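Local structure of beta-fructofuranosidase (Bifidobacterium adolescentis, 6NOB) at residues T100-Q105 against E109-R114. The protein probably hydrolyses terminal, non-reducing beta-D-fructofuranoside residues of sugars such as sucrose, releasing fructose. Numbering follows the deposited sequence.
Sequences TDWPAQ and EQIYNR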
loop_
_atom_site.group_PDB
_atom_site.type_symbol
_atom_site.label_atom_id
_atom_site.label_comp_id
_atom_site.label_asym_id
_atom_site.label_seq_id
_atom_site.Cartn_x
_atom_site.Cartn_y
_atom_site.Cartn_z
ATOM N N THR A 100 -22.565 -10.787 -10.498
ATOM C CA THR A 100 -23.850 -10.665 -11.178
ATOM C C THR A 100 -24.459 -9.274 -11.066
ATOM O O THR A 100 -25.278 -8.904 -11.915
ATOM C CB THR A 100 -24.842 -11.696 -10.634
ATOM O OG1 THR A 100 -25.041 -11.476 -9.233
ATOM C CG2 THR A 100 -24.321 -13.109 -10.858
ATOM N N ASP A 101 -24.086 -8.496 -10.048
ATOM C CA ASP A 101 -24.597 -7.137 -9.923
ATOM C C ASP A 101 -24.018 -6.189 -10.964
ATOM O O ASP A 101 -24.461 -5.038 -11.039
ATOM C CB ASP A 101 -24.314 -6.593 -8.520
ATOM C CG ASP A 101 -25.303 -7.095 -7.488
ATOM O OD1 ASP A 101 -26.136 -7.962 -7.832
ATOM O OD2 ASP A 101 -25.250 -6.619 -6.333
ATOM N N TRP A 102 -23.045 -6.634 -11.764
ATOM C CA TRP A 102 -22.464 -5.808 -12.808
ATOM C C TRP A 102 -22.838 -6.338 -14.186
ATOM O O TRP A 102 -22.887 -7.557 -14.387
ATOM C CB TRP A 102 -20.935 -5.764 -12.704
ATOM C CG TRP A 102 -20.402 -4.949 -11.573
ATOM C CD1 TRP A 102 -21.060 -3.984 -10.866
ATOM C CD2 TRP A 102 -19.086 -5.028 -11.015
ATOM N NE1 TRP A 102 -20.235 -3.459 -9.901
ATOM C CE2 TRP A 102 -19.016 -4.081 -9.973
ATOM C CE3 TRP A 102 -17.958 -5.805 -11.298
ATOM C CZ2 TRP A 102 -17.864 -3.893 -9.211
ATOM C CZ3 TRP A 102 -16.817 -5.617 -10.543
ATOM C CH2 TRP A 102 -16.777 -4.668 -9.511
ATOM N N PRO A 103 -23.100 -5.455 -15.152
ATOM C CA PRO A 103 -23.200 -5.902 -16.547
ATOM C C PRO A 103 -21.831 -6.231 -17.120
ATOM O O PRO A 103 -20.834 -6.225 -16.390
ATOM C CB PRO A 103 -23.838 -4.700 -17.253
ATOM C CG PRO A 103 -23.387 -3.528 -16.441
ATOM C CD PRO A 103 -23.357 -4.011 -15.013
ATOM N N ALA A 104 -21.763 -6.506 -18.424
ATOM C CA ALA A 104 -20.489 -6.869 -19.035
ATOM C C ALA A 104 -19.492 -5.718 -18.972
ATOM O O ALA A 104 -18.289 -5.937 -18.778
ATOM C CB ALA A 104 -20.706 -7.316 -20.481
ATOM N N GLN A 105 -19.969 -4.484 -19.126
ATOM C CA GLN A 105 -19.119 -3.293 -19.128
ATOM C C GLN A 105 -19.702 -2.277 -18.160
ATOM O O GLN A 105 -20.385 -1.326 -18.571
ATOM C CB GLN A 105 -18.984 -2.720 -20.539
ATOM C CG GLN A 105 -18.264 -3.653 -21.501
ATOM C CD GLN A 105 -18.358 -3.202 -22.945
ATOM O OE1 GLN A 105 -19.405 -3.332 -23.579
ATOM N NE2 GLN A 105 -17.258 -2.678 -23.476
ATOM N N GLU A 109 -19.377 4.471 -11.906
ATOM C CA GLU A 109 -20.403 4.566 -10.874
ATOM C C GLU A 109 -20.839 3.181 -10.413
ATOM O O GLU A 109 -20.949 2.923 -9.209
ATOM C CB GLU A 109 -21.597 5.366 -11.399
ATOM C CG GLU A 109 -22.475 5.994 -10.323
ATOM C CD GLU A 109 -23.496 5.021 -9.761
ATOM O OE1 GLU A 109 -23.984 4.157 -10.522
ATOM O OE2 GLU A 109 -23.819 5.125 -8.560
ATOM N N GLN A 110 -21.068 2.268 -11.360
ATOM C CA GLN A 110 -21.494 0.920 -11.004
ATOM C C GLN A 110 -20.391 0.142 -10.293
ATOM O O GLN A 110 -20.684 -0.723 -9.461
ATOM C CB GLN A 110 -21.954 0.170 -12.256
ATOM C CG GLN A 110 -23.269 0.674 -12.828
ATOM C CD GLN A 110 -23.599 0.064 -14.180
ATOM O OE1 GLN A 110 -22.762 0.037 -15.084
ATOM N NE2 GLN A 110 -24.825 -0.425 -14.325
ATOM N N ILE A 111 -19.126 0.438 -10.593
ATOM C CA ILE A 111 -18.032 -0.328 -10.006
ATOM C C ILE A 111 -17.764 0.107 -8.569
ATOM O O ILE A 111 -17.546 -0.732 -7.688
ATOM C CB ILE A 111 -16.769 -0.208 -10.880
ATOM C CG1 ILE A 111 -16.983 -0.896 -12.231
ATOM C CG2 ILE A 111 -15.558 -0.805 -10.167
ATOM C CD1 ILE A 111 -15.797 -0.798 -13.164
ATOM N N TYR A 112 -17.789 1.414 -8.298
ATOM C CA TYR A 112 -17.293 1.936 -7.033
ATOM C C TYR A 112 -18.368 2.428 -6.075
ATOM O O TYR A 112 -18.123 2.447 -4.865
ATOM C CB TYR A 112 -16.302 3.080 -7.285
ATOM C CG TYR A 112 -14.978 2.610 -7.844
ATOM C CD1 TYR A 112 -13.980 2.133 -7.005
ATOM C CD2 TYR A 112 -14.729 2.639 -9.209
ATOM C CE1 TYR A 112 -12.771 1.700 -7.508
ATOM C CE2 TYR A 112 -13.520 2.208 -9.723
ATOM C CZ TYR A 112 -12.545 1.740 -8.869
ATOM O OH TYR A 112 -11.339 1.310 -9.374
ATOM N N ASN A 113 -19.538 2.832 -6.566
ATOM C CA ASN A 113 -20.583 3.369 -5.690
ATOM C C ASN A 113 -21.407 2.219 -5.104
ATOM O O ASN A 113 -22.563 1.983 -5.459
ATOM C CB ASN A 113 -21.453 4.362 -6.449
ATOM C CG ASN A 113 -22.477 5.035 -5.559
ATOM O OD1 ASN A 113 -22.214 5.307 -4.386
ATOM N ND2 ASN A 113 -23.656 5.303 -6.111
ATOM N N ARG A 114 -20.776 1.493 -4.181
ATOM C CA ARG A 114 -21.393 0.344 -3.533
ATOM C C ARG A 114 -21.003 0.312 -2.064
ATOM O O ARG A 114 -19.883 0.677 -1.695
ATOM C CB ARG A 114 -20.977 -0.984 -4.188
ATOM C CG ARG A 114 -21.220 -1.067 -5.682
ATOM C CD ARG A 114 -20.703 -2.382 -6.236
ATOM N NE ARG A 114 -21.264 -3.523 -5.520
ATOM C CZ ARG A 114 -22.448 -4.060 -5.788
ATOM N NH1 ARG A 114 -23.199 -3.559 -6.760
ATOM N NH2 ARG A 114 -22.882 -5.100 -5.088
#
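In the linker that follows the small N-terminal beta-domain, the indole of Trp-102 is laid against the short helix 108-112, and its NE1 donates to the backbone O of Gln-110 at 2.8 Å. This bond is short but bent, with 132° at the hydrogen: the nitrogen sits above the carbonyl plane instead of on a lone pair, and the oxygen in turn is tilted from the ring plane. With chi1 at -73°, CG of Trp-102 stands anti to its own carbonyl carbon, which brings the indole end nearer the helix than the start of the side chain would suggest. CG1 of Ile-111 lies over one face of the indole, and its CG2 reaches CZ2 of Trp-102 at 4.0 Å, while Asn-94 and Cys-466 also touch this buried side chain. The linker leads toward the five-bladed beta-propeller characteristic of family 32, and here it doubles back, residues 100-105 meeting 109-114 across three intervening residues. Past the helix, an inverse gamma turn centred on Asn-113 brings in Arg-114, whose CD lies 3.8 Å from NE1 of Trp-102. Its chain bends at chi3 (54°), carrying the guanidinium to Asp-101, where NH2 of Arg-114 makes a salt bridge to OD2 of Asp-101 at 3.1 Å. That oxygen accepts through its anti lone pair and lies near the guanidinium plane, although the two flat groups are inclined to each other. The extended Gln-110 side chain meets the Pro-103 ring from the opposite direction in van der Waals contact, OE1 of Gln-110 lying 3.9 Å from CG of Pro-103, and the same OE1 accepts a hydrogen bond from the backbone N of Thr-107.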